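NH(3)-dependent NAD(+) synthetase (Francisella tularensis subsp. holarctica LVS, PDB 3FIU) is an alpha/beta protein of the NAD synthase family, in the HUP clan, and holds adenosine monophosphate, pyrophosphate, magnesium and sodium ions in this structure. Local coordinates at residues Gly35-Gly39 / Ile40-Val44; Asn66-Gln69 / Asp70-Ala74; Ala194-Trp197 / Gln198-Asp202. One frame throughout, in Å; residues are numbered along the deposited sequence.

Contact 1 of 3, residues Gly35-Gly39 / Ile40-Val44. With MG (magnesium ion), chain E; POP (pyrophosphate 2-), chain H; AMP (adenosine monophosphate), chain G.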
loop_
_atom_site.group_PDB
_atom_site.type_symbol
_atom_site.label_atom_id
_atom_site.label_comp_id
_atom_site.label_asym_id
_atom_site.label_seq_id
_atom_site.Cartn_x
_atom_site.Cartn_y
_atom_site.Cartn_z
ATOM N N GLY A 35 0.465 -11.008 10.085
ATOM C CA GLY A 35 -0.459 -10.523 11.116
ATOM C C GLY A 35 -1.496 -11.599 11.444
ATOM O O GLY A 35 -2.173 -12.121 10.537
ATOM N N LEU A 36 -1.607 -11.952 12.726
ATOM C CA LEU A 36 -2.565 -12.981 13.162
ATOM C C LEU A 36 -3.762 -12.379 13.860
ATOM O O LEU A 36 -3.644 -11.822 14.960
ATOM C CB LEU A 36 -1.903 -14.005 14.101
ATOM C CG LEU A 36 -1.120 -15.205 13.622
ATOM C CD1 LEU A 36 -0.888 -16.077 14.849
ATOM C CD2 LEU A 36 -1.862 -16.012 12.579
ATOM N N SER A 37 -4.921 -12.497 13.220
ATOM C CA SER A 37 -6.149 -11.896 13.709
ATOM C C SER A 37 -6.940 -12.839 14.626
ATOM O O SER A 37 -7.845 -12.409 15.306
ATOM C CB SER A 37 -7.029 -11.557 12.524
ATOM O OG SER A 37 -7.344 -12.760 11.836
ATOM N N GLY A 38 -6.612 -14.120 14.616
ATOM C CA GLY A 38 -7.396 -15.132 15.334
ATOM C C GLY A 38 -8.401 -15.755 14.374
ATOM O O GLY A 38 -9.116 -16.708 14.751
ATOM N N GLY A 39 -8.414 -15.252 13.135
ATOM C CA GLY A 39 -9.239 -15.850 12.037
ATOM C C GLY A 39 -8.545 -16.998 11.308
ATOM O O GLY A 39 -7.355 -17.242 11.479
ATOM N N ILE A 40 -9.298 -17.689 10.451
ATOM C CA ILE A 40 -8.797 -18.857 9.731
ATOM C C ILE A 40 -7.755 -18.563 8.630
ATOM O O ILE A 40 -6.818 -19.340 8.445
ATOM C CB ILE A 40 -9.981 -19.639 9.090
ATOM C CG1 ILE A 40 -9.506 -20.986 8.562
ATOM C CG2 ILE A 40 -10.642 -18.821 7.917
ATOM C CD1 ILE A 40 -9.074 -21.900 9.644
ATOM N N ASP A 41 -7.915 -17.460 7.891
ATOM C CA ASP A 41 -7.011 -17.172 6.742
ATOM C C ASP A 41 -5.601 -16.963 7.253
ATOM O O ASP A 41 -4.648 -17.558 6.747
ATOM C CB ASP A 41 -7.431 -15.913 5.952
ATOM C CG ASP A 41 -8.810 -16.017 5.312
ATOM O OD1 ASP A 41 -9.236 -17.133 4.940
ATOM O OD2 ASP A 41 -9.455 -14.934 5.176
ATOM N N SER A 42 -5.462 -16.118 8.279
ATOM C CA SER A 42 -4.118 -15.849 8.805
ATOM C C SER A 42 -3.586 -17.051 9.576
ATOM O O SER A 42 -2.377 -17.314 9.542
ATOM C CB SER A 42 -4.068 -14.578 9.661
ATOM O OG SER A 42 -5.065 -14.623 10.688
ATOM N N ALA A 43 -4.483 -17.806 10.221
ATOM C CA ALA A 43 -4.057 -19.034 10.905
ATOM C C ALA A 43 -3.411 -20.035 9.912
ATOM O O ALA A 43 -2.310 -20.593 10.151
ATOM C CB ALA A 43 -5.224 -19.664 11.662
ATOM N N VAL A 44 -4.111 -20.281 8.807
ATOM C CA VAL A 44 -3.621 -21.213 7.773
ATOM C C VAL A 44 -2.311 -20.701 7.166
ATOM O O VAL A 44 -1.329 -21.450 7.055
ATOM C CB VAL A 44 -4.723 -21.465 6.688
ATOM C CG1 VAL A 44 -4.160 -22.231 5.454
ATOM C CG2 VAL A 44 -5.941 -22.247 7.296
HETATM MG MG MG E . -9.541 -12.959 5.936
HETATM P P1 POP H . -8.623 -13.781 8.973
HETATM O O1 POP H . -7.461 -14.616 9.454
HETATM O O2 POP H . -8.330 -13.155 7.639
HETATM O O3 POP H . -9.052 -12.695 9.947
HETATM O O POP H . -9.871 -14.786 8.715
HETATM P P2 POP H . -11.323 -14.273 8.240
HETATM O O4 POP H . -11.205 -13.624 6.869
HETATM O O5 POP H . -12.072 -15.570 8.139
HETATM O O6 POP H . -11.985 -13.358 9.241
HETATM P P AMP G . -9.957 -10.008 7.629
HETATM O O1P AMP G . -9.968 -10.832 6.355
HETATM O O2P AMP G . -10.317 -8.536 7.370
HETATM O O3P AMP G . -10.620 -10.561 8.842
HETATM O "O5'" AMP G . -8.390 -9.838 8.035
HETATM C "C5'" AMP G . -7.421 -9.594 6.994
HETATM C "C4'" AMP G . -6.035 -9.791 7.584
HETATM O "O4'" AMP G . -5.646 -8.671 8.389
HETATM C "C3'" AMP G . -5.945 -10.968 8.545
HETATM O "O3'" AMP G . -5.811 -12.165 7.791
HETATM C "C2'" AMP G . -4.685 -10.627 9.334
HETATM O "O2'" AMP G . -3.494 -11.040 8.629
HETATM C "C1'" AMP G . -4.752 -9.099 9.421
HETATM N N9 AMP G . -5.370 -8.724 10.713
HETATM C C8 AMP G . -6.664 -8.370 10.937
HETATM N N7 AMP G . -6.880 -8.104 12.253
HETATM C C5 AMP G . -5.704 -8.326 12.887
HETATM C C6 AMP G . -5.230 -8.212 14.278
HETATM N N6 AMP G . -6.084 -7.868 15.271
HETATM N N1 AMP G . -3.931 -8.499 14.483
HETATM C C2 AMP G . -3.067 -8.873 13.517
HETATM N N3 AMP G . -3.418 -8.982 12.205
HETATM C C4 AMP G . -4.711 -8.713 11.870
HETATM O O HOH W 1 -5.251 -16.071 13.136
HETATM O O HOH W 2 -7.738 -12.455 4.699
#
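S42 reaches back from the first turn of helix 40-51 to the loop 35-39. Its CB rests against the carbonyl of G35 (S42 CB to G35 O 3.2 Å), with L36 CD2 alongside. Beyond it, OG sits between the backbone N and the carbonyl carbon (chi1 53°), which keeps it beside the residue's own N-H; both donate to one pyrophosphate oxygen, S42 OG to POP O1 at 2.7 Å and S42 N at 2.8 Å. The same OG accepts a bond from a water that also takes the N-H of G38, and a weak one from S37 N (3.3 Å). The sequence SGGIDS, from S37 to S42, matches the SGGxDS signature of the PP-loop family, a phosphate-binding loop joining strand 31-35 to helix 40-51. S37 OG accepts from G39 N (3.0 Å) in an ST turn while donating to POP O3. G39, the N-cap, has no side chain, and the pyrophosphate lies close against it; its carbonyl O accepts A43 N-H. D41 binds magnesium through OD2 (2.1 Å), with E147 as a further ligand, and its OD1 forms a salt bridge with K171.

Contact 2 of 3, residues Asn66-Gln69 / Asp70-Ala74. With AMP (adenosine monophosphate), chain G.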
loop_
_atom_site.group_PDB
_atom_site.type_symbol
_atom_site.label_atom_id
_atom_site.label_comp_id
_atom_site.label_asym_id
_atom_site.label_seq_id
_atom_site.Cartn_x
_atom_site.Cartn_y
_atom_site.Cartn_z
ATOM N N ASN A 66 -11.415 -4.737 18.631
ATOM C CA ASN A 66 -11.216 -6.193 18.526
ATOM C C ASN A 66 -11.669 -6.936 19.778
ATOM O O ASN A 66 -11.638 -6.398 20.885
ATOM C CB ASN A 66 -9.751 -6.543 18.227
ATOM C CG ASN A 66 -9.337 -6.195 16.800
ATOM O OD1 ASN A 66 -9.721 -6.858 15.840
ATOM N ND2 ASN A 66 -8.551 -5.168 16.662
ATOM N N GLN A 67 -12.076 -8.182 19.576
ATOM C CA GLN A 67 -12.563 -9.017 20.658
ATOM C C GLN A 67 -11.404 -9.744 21.318
ATOM O O GLN A 67 -10.563 -10.345 20.649
ATOM C CB GLN A 67 -13.582 -10.036 20.142
ATOM C CG GLN A 67 -14.886 -9.443 19.638
ATOM C CD GLN A 67 -15.581 -8.602 20.690
ATOM O OE1 GLN A 67 -16.013 -9.112 21.729
ATOM N NE2 GLN A 67 -15.687 -7.301 20.429
ATOM N N HIS A 68 -11.384 -9.725 22.636
ATOM C CA HIS A 68 -10.317 -10.376 23.366
ATOM C C HIS A 68 -10.115 -11.861 22.966
ATOM O O HIS A 68 -8.979 -12.372 22.957
ATOM C CB HIS A 68 -10.531 -10.181 24.865
ATOM C CG HIS A 68 -9.409 -10.696 25.704
ATOM N ND1 HIS A 68 -8.162 -10.103 25.726
ATOM C CD2 HIS A 68 -9.336 -11.760 26.536
ATOM C CE1 HIS A 68 -7.372 -10.774 26.546
ATOM N NE2 HIS A 68 -8.057 -11.790 27.044
ATOM N N GLN A 69 -11.199 -12.546 22.605
ATOM C CA GLN A 69 -11.107 -13.969 22.238
ATOM C C GLN A 69 -10.261 -14.176 20.998
ATOM O O GLN A 69 -9.615 -15.215 20.842
ATOM C CB GLN A 69 -12.492 -14.568 22.003
ATOM C CG GLN A 69 -12.469 -16.089 21.838
ATOM C CD GLN A 69 -11.747 -16.764 22.976
ATOM O OE1 GLN A 69 -12.039 -16.505 24.148
ATOM N NE2 GLN A 69 -10.788 -17.624 22.648
ATOM N N ASP A 70 -10.274 -13.189 20.110
ATOM C CA ASP A 70 -9.559 -13.309 18.853
ATOM C C ASP A 70 -8.046 -13.184 19.077
ATOM O O ASP A 70 -7.278 -13.886 18.438
ATOM C CB ASP A 70 -10.087 -12.296 17.839
ATOM C CG ASP A 70 -11.517 -12.625 17.383
ATOM O OD1 ASP A 70 -11.959 -13.813 17.457
ATOM O OD2 ASP A 70 -12.198 -11.699 16.951
ATOM N N MET A 71 -7.640 -12.289 19.990
ATOM C CA MET A 71 -6.256 -12.228 20.416
ATOM C C MET A 71 -5.854 -13.540 21.083
ATOM O O MET A 71 -4.765 -14.051 20.825
ATOM C CB MET A 71 -6.007 -11.073 21.380
ATOM C CG MET A 71 -4.540 -10.912 21.777
ATOM S SD MET A 71 -4.345 -9.785 23.175
ATOM C CE MET A 71 -4.741 -10.935 24.461
ATOM N N GLN A 72 -6.732 -14.071 21.950
ATOM C CA GLN A 72 -6.417 -15.325 22.675
ATOM C C GLN A 72 -6.241 -16.520 21.744
ATOM O O GLN A 72 -5.334 -17.333 21.931
ATOM C CB GLN A 72 -7.449 -15.615 23.797
ATOM C CG GLN A 72 -7.513 -14.478 24.817
ATOM C CD GLN A 72 -8.527 -14.678 25.925
ATOM O OE1 GLN A 72 -8.180 -14.562 27.100
ATOM N NE2 GLN A 72 -9.791 -14.928 25.565
ATOM N N ASP A 73 -7.099 -16.603 20.725
ATOM C CA ASP A 73 -6.996 -17.684 19.733
ATOM C C ASP A 73 -5.715 -17.580 18.911
ATOM O O ASP A 73 -5.072 -18.586 18.614
ATOM C CB ASP A 73 -8.205 -17.665 18.801
ATOM C CG ASP A 73 -9.484 -18.177 19.464
ATOM O OD1 ASP A 73 -10.581 -17.970 18.860
ATOM O OD2 ASP A 73 -9.408 -18.742 20.577
ATOM N N ALA A 74 -5.360 -16.355 18.522
ATOM C CA ALA A 74 -4.084 -16.140 17.807
ATOM C C ALA A 74 -2.891 -16.585 18.683
ATOM O O ALA A 74 -1.952 -17.221 18.210
ATOM C CB ALA A 74 -3.945 -14.671 17.420
HETATM P P AMP G . -9.957 -10.008 7.629
HETATM O O1P AMP G . -9.968 -10.832 6.355
HETATM O O2P AMP G . -10.317 -8.536 7.370
HETATM O O3P AMP G . -10.620 -10.561 8.842
HETATM O "O5'" AMP G . -8.390 -9.838 8.035
HETATM C "C5'" AMP G . -7.421 -9.594 6.994
HETATM C "C4'" AMP G . -6.035 -9.791 7.584
HETATM O "O4'" AMP G . -5.646 -8.671 8.389
HETATM C "C3'" AMP G . -5.945 -10.968 8.545
HETATM O "O3'" AMP G . -5.811 -12.165 7.791
HETATM C "C2'" AMP G . -4.685 -10.627 9.334
HETATM O "O2'" AMP G . -3.494 -11.040 8.629
HETATM C "C1'" AMP G . -4.752 -9.099 9.421
HETATM N N9 AMP G . -5.370 -8.724 10.713
HETATM C C8 AMP G . -6.664 -8.370 10.937
HETATM N N7 AMP G . -6.880 -8.104 12.253
HETATM C C5 AMP G . -5.704 -8.326 12.887
HETATM C C6 AMP G . -5.230 -8.212 14.278
HETATM N N6 AMP G . -6.084 -7.868 15.271
HETATM N N1 AMP G . -3.931 -8.499 14.483
HETATM C C2 AMP G . -3.067 -8.873 13.517
HETATM N N3 AMP G . -3.418 -8.982 12.205
HETATM C C4 AMP G . -4.711 -8.713 11.870
HETATM O O HOH W 3 -7.997 -8.978 20.247
HETATM O O HOH W 4 -11.832 -8.974 16.734
#
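The imidazole of H68 has Q72 CG over one face, 3.9 Å from the centroid of the H68 ring and 28° off the ring normal, a CH-pi contact that is doubtful because Q72 is deposited in two conformers and this is one of them. The methyl of M71 comes to the ring obliquely, with M71 CE 3.4 Å from H68 CE1. H68 carries its CG anti to the backbone N (chi1 -174°), which lays the ring along the helix toward residues one turn on. Two more flat groups meet on the same helix. The amide of Q69 curls round, bent at chi2, and donates from NE2 to D73 OD2 at 2.7 Å. The acceptor lies in the amide plane of Q69, but the N-H arrives from above the carboxylate plane, 49° out of it. The other oxygen, D73 OD1, is held by K190 and N186, and K190 also forms a salt bridge with D70 OD1.

These residues open helix 68-81, the crossover helix of a beta-alpha-beta unit between the parallel strands 56-60 and 84-87; M71 and A74 pack inward on I60. Q67 is the N-cap, and its carbonyl takes D70 N (D70 N to Q67 O 2.9 Å). A water bridges the next pair, donating to Q67 O and weakly accepting from M71 N. Regular i to i+4 bonds follow, Q72 N to H68 O and D73 N to Q69 O. On the pocket side a second water accepts from Q67 N and lies 2.8 Å from D70 OD2. N66, just before the cap, belongs to the adenosine monophosphate pocket. H68, Q69, M71 and D73 also touch a crystal neighbour.

Contact 3 of 3, residues Ala194-Trp197 / Gln198-Asp202. With NA (sodium ion), chain I; AMP (adenosine monophosphate), chain G.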
loop_
_atom_site.group_PDB
_atom_site.type_symbol
_atom_site.label_atom_id
_atom_site.label_comp_id
_atom_site.label_asym_id
_atom_site.label_seq_id
_atom_site.Cartn_x
_atom_site.Cartn_y
_atom_site.Cartn_z
ATOM N N ALA A 194 -14.166 -9.315 10.061
ATOM C CA ALA A 194 -13.084 -8.322 9.989
ATOM C C ALA A 194 -12.740 -7.772 11.387
ATOM O O ALA A 194 -11.800 -6.987 11.522
ATOM C CB ALA A 194 -13.455 -7.155 8.997
ATOM N N GLY A 195 -13.526 -8.156 12.404
ATOM C CA GLY A 195 -13.278 -7.784 13.812
ATOM C C GLY A 195 -13.539 -6.333 14.242
ATOM O O GLY A 195 -13.039 -5.890 15.289
ATOM N N LEU A 196 -14.311 -5.595 13.446
ATOM C CA LEU A 196 -14.572 -4.174 13.715
ATOM C C LEU A 196 -15.545 -3.918 14.856
ATOM O O LEU A 196 -15.524 -2.837 15.452
ATOM C CB LEU A 196 -15.074 -3.452 12.463
ATOM C CG LEU A 196 -14.099 -2.618 11.641
ATOM C CD1 LEU A 196 -14.848 -1.963 10.494
ATOM C CD2 LEU A 196 -13.414 -1.550 12.505
ATOM N N TRP A 197 -16.414 -4.890 15.138
ATOM C CA TRP A 197 -17.281 -4.827 16.320
ATOM C C TRP A 197 -17.779 -6.216 16.694
ATOM O O TRP A 197 -17.751 -7.146 15.863
ATOM C CB TRP A 197 -18.465 -3.851 16.122
ATOM C CG TRP A 197 -19.449 -4.306 15.095
ATOM C CD1 TRP A 197 -20.464 -5.204 15.269
ATOM C CD2 TRP A 197 -19.502 -3.896 13.724
ATOM N NE1 TRP A 197 -21.152 -5.382 14.081
ATOM C CE2 TRP A 197 -20.586 -4.586 13.120
ATOM C CE3 TRP A 197 -18.743 -3.008 12.947
ATOM C CZ2 TRP A 197 -20.929 -4.416 11.781
ATOM C CZ3 TRP A 197 -19.080 -2.838 11.613
ATOM C CH2 TRP A 197 -20.165 -3.548 11.037
ATOM N N GLN A 198 -18.235 -6.347 17.939
ATOM C CA GLN A 198 -18.684 -7.618 18.464
ATOM C C GLN A 198 -19.875 -8.145 17.672
ATOM O O GLN A 198 -20.888 -7.453 17.502
ATOM C CB GLN A 198 -19.049 -7.494 19.945
ATOM C CG GLN A 198 -19.112 -8.844 20.643
ATOM C CD GLN A 198 -19.820 -8.783 21.975
ATOM O OE1 GLN A 198 -21.010 -8.481 22.042
ATOM N NE2 GLN A 198 -19.092 -9.078 23.048
ATOM N N GLY A 199 -19.745 -9.368 17.175
ATOM C CA GLY A 199 -20.800 -9.957 16.366
ATOM C C GLY A 199 -20.743 -9.637 14.883
ATOM O O GLY A 199 -21.581 -10.131 14.122
ATOM N N GLN A 200 -19.780 -8.819 14.442
ATOM C CA GLN A 200 -19.659 -8.555 13.000
ATOM C C GLN A 200 -19.274 -9.839 12.262
ATOM O O GLN A 200 -18.401 -10.570 12.708
ATOM C CB GLN A 200 -18.648 -7.434 12.701
ATOM C CG GLN A 200 -18.415 -7.205 11.206
ATOM C CD GLN A 200 -17.168 -6.351 10.870
ATOM O OE1 GLN A 200 -16.058 -6.592 11.368
ATOM N NE2 GLN A 200 -17.351 -5.389 9.976
ATOM N N THR A 201 -19.939 -10.142 11.148
ATOM C CA THR A 201 -19.542 -11.307 10.355
ATOM C C THR A 201 -19.424 -10.930 8.887
ATOM O O THR A 201 -20.197 -10.109 8.373
ATOM C CB THR A 201 -20.523 -12.523 10.478
ATOM O OG1 THR A 201 -21.769 -12.186 9.842
ATOM C CG2 THR A 201 -20.764 -12.910 11.941
ATOM N N ASP A 202 -18.452 -11.532 8.208
ATOM C CA ASP A 202 -18.251 -11.267 6.790
ATOM C C ASP A 202 -19.535 -11.516 5.972
ATOM O O ASP A 202 -19.870 -10.748 5.068
ATOM C CB ASP A 202 -17.174 -12.183 6.237
ATOM C CG ASP A 202 -15.780 -11.849 6.755
ATOM O OD1 ASP A 202 -15.622 -10.948 7.618
ATOM O OD2 ASP A 202 -14.841 -12.523 6.294
HETATM NA NA NA I . -12.792 -11.504 7.147
HETATM P P AMP G . -9.957 -10.008 7.629
HETATM O O1P AMP G . -9.968 -10.832 6.355
HETATM O O2P AMP G . -10.317 -8.536 7.370
HETATM O O3P AMP G . -10.620 -10.561 8.842
HETATM O "O5'" AMP G . -8.390 -9.838 8.035
HETATM C "C5'" AMP G . -7.421 -9.594 6.994
HETATM C "C4'" AMP G . -6.035 -9.791 7.584
HETATM O "O4'" AMP G . -5.646 -8.671 8.389
HETATM C "C3'" AMP G . -5.945 -10.968 8.545
HETATM O "O3'" AMP G . -5.811 -12.165 7.791
HETATM C "C2'" AMP G . -4.685 -10.627 9.334
HETATM O "O2'" AMP G . -3.494 -11.040 8.629
HETATM C "C1'" AMP G . -4.752 -9.099 9.421
HETATM N N9 AMP G . -5.370 -8.724 10.713
HETATM C C8 AMP G . -6.664 -8.370 10.937
HETATM N N7 AMP G . -6.880 -8.104 12.253
HETATM C C5 AMP G . -5.704 -8.326 12.887
HETATM C C6 AMP G . -5.230 -8.212 14.278
HETATM N N6 AMP G . -6.084 -7.868 15.271
HETATM N N1 AMP G . -3.931 -8.499 14.483
HETATM C C2 AMP G . -3.067 -8.873 13.517
HETATM N N3 AMP G . -3.418 -8.982 12.205
HETATM C C4 AMP G . -4.711 -8.713 11.870
HETATM O O HOH W 5 -16.675 -8.822 8.768
HETATM O O HOH W 6 -12.679 -10.330 4.677
#
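Q200 OE1 accepts the backbone N-H of L196 (L196 N to Q200 OE1 2.9 Å), a fairly straight bond whose donor stands above the amide carbonyl plane. The oxygen also lies against L196 CB and A194 CB. The amide gets there because the side chain runs out extended with CG anti to the backbone N (chi1 176°), and its NE2 is bound by E205, which helps fix the amide's rotation. Along the way the same chain passes over one face of the W197 indole: Q200 CB lies 3.5 Å from the centroid of the W197 five-membered ring, a CH-pi contact 15° off the normal. Farther out, Q200 NE2 comes to 3.5 Å from W197 CH2, with amide and ring planes 38° apart. At the ring edge, W197 CD1 meets Q198 O. Between W197 and Q200 the backbone folds back in a type II beta turn closed by Q200 N to W197 O (3.0 Å), with G199 taking the positive phi of the third position. T201, the N-cap of helix 202-206, accepts D204 N-H on its OG1. Next to it a water joins A194 N to D202 OD1 (water to OD1 2.6 Å). Both D202 oxygens bind sodium, OD2 at 2.4 Å and OD1 less closely; Y210 also holds OD2, and AMP O3P is a further ligand of the ion. The type II turn and the N-capped helix start that follows it form part of the wall of the adenosine monophosphate and pyrophosphate pocket.

Overall arrangement
Contact 1 is wholly buried, its centre about 7 Å from that of the chain, whereas contact 2 is a surface contact and contact 3 is partly buried. Contacts 1 and 2 belong to two neighbouring strand-helix units of the parallel sheet and pack directly, L36 and G38 meeting A74 while S37 O meets D70. The loop of contact 3 touches the start of helix 68-81, where Q198 lies against Q67, but stays about 6 Å (nearest atoms) from contact 1. Chemistry follows place: phosphate oxygens and magnesium dominate contact 1, an imidazole, side-chain amides, carboxylates and waters contact 2, and an indole, an amide and sodium contact 3. All three border adenosine monophosphate.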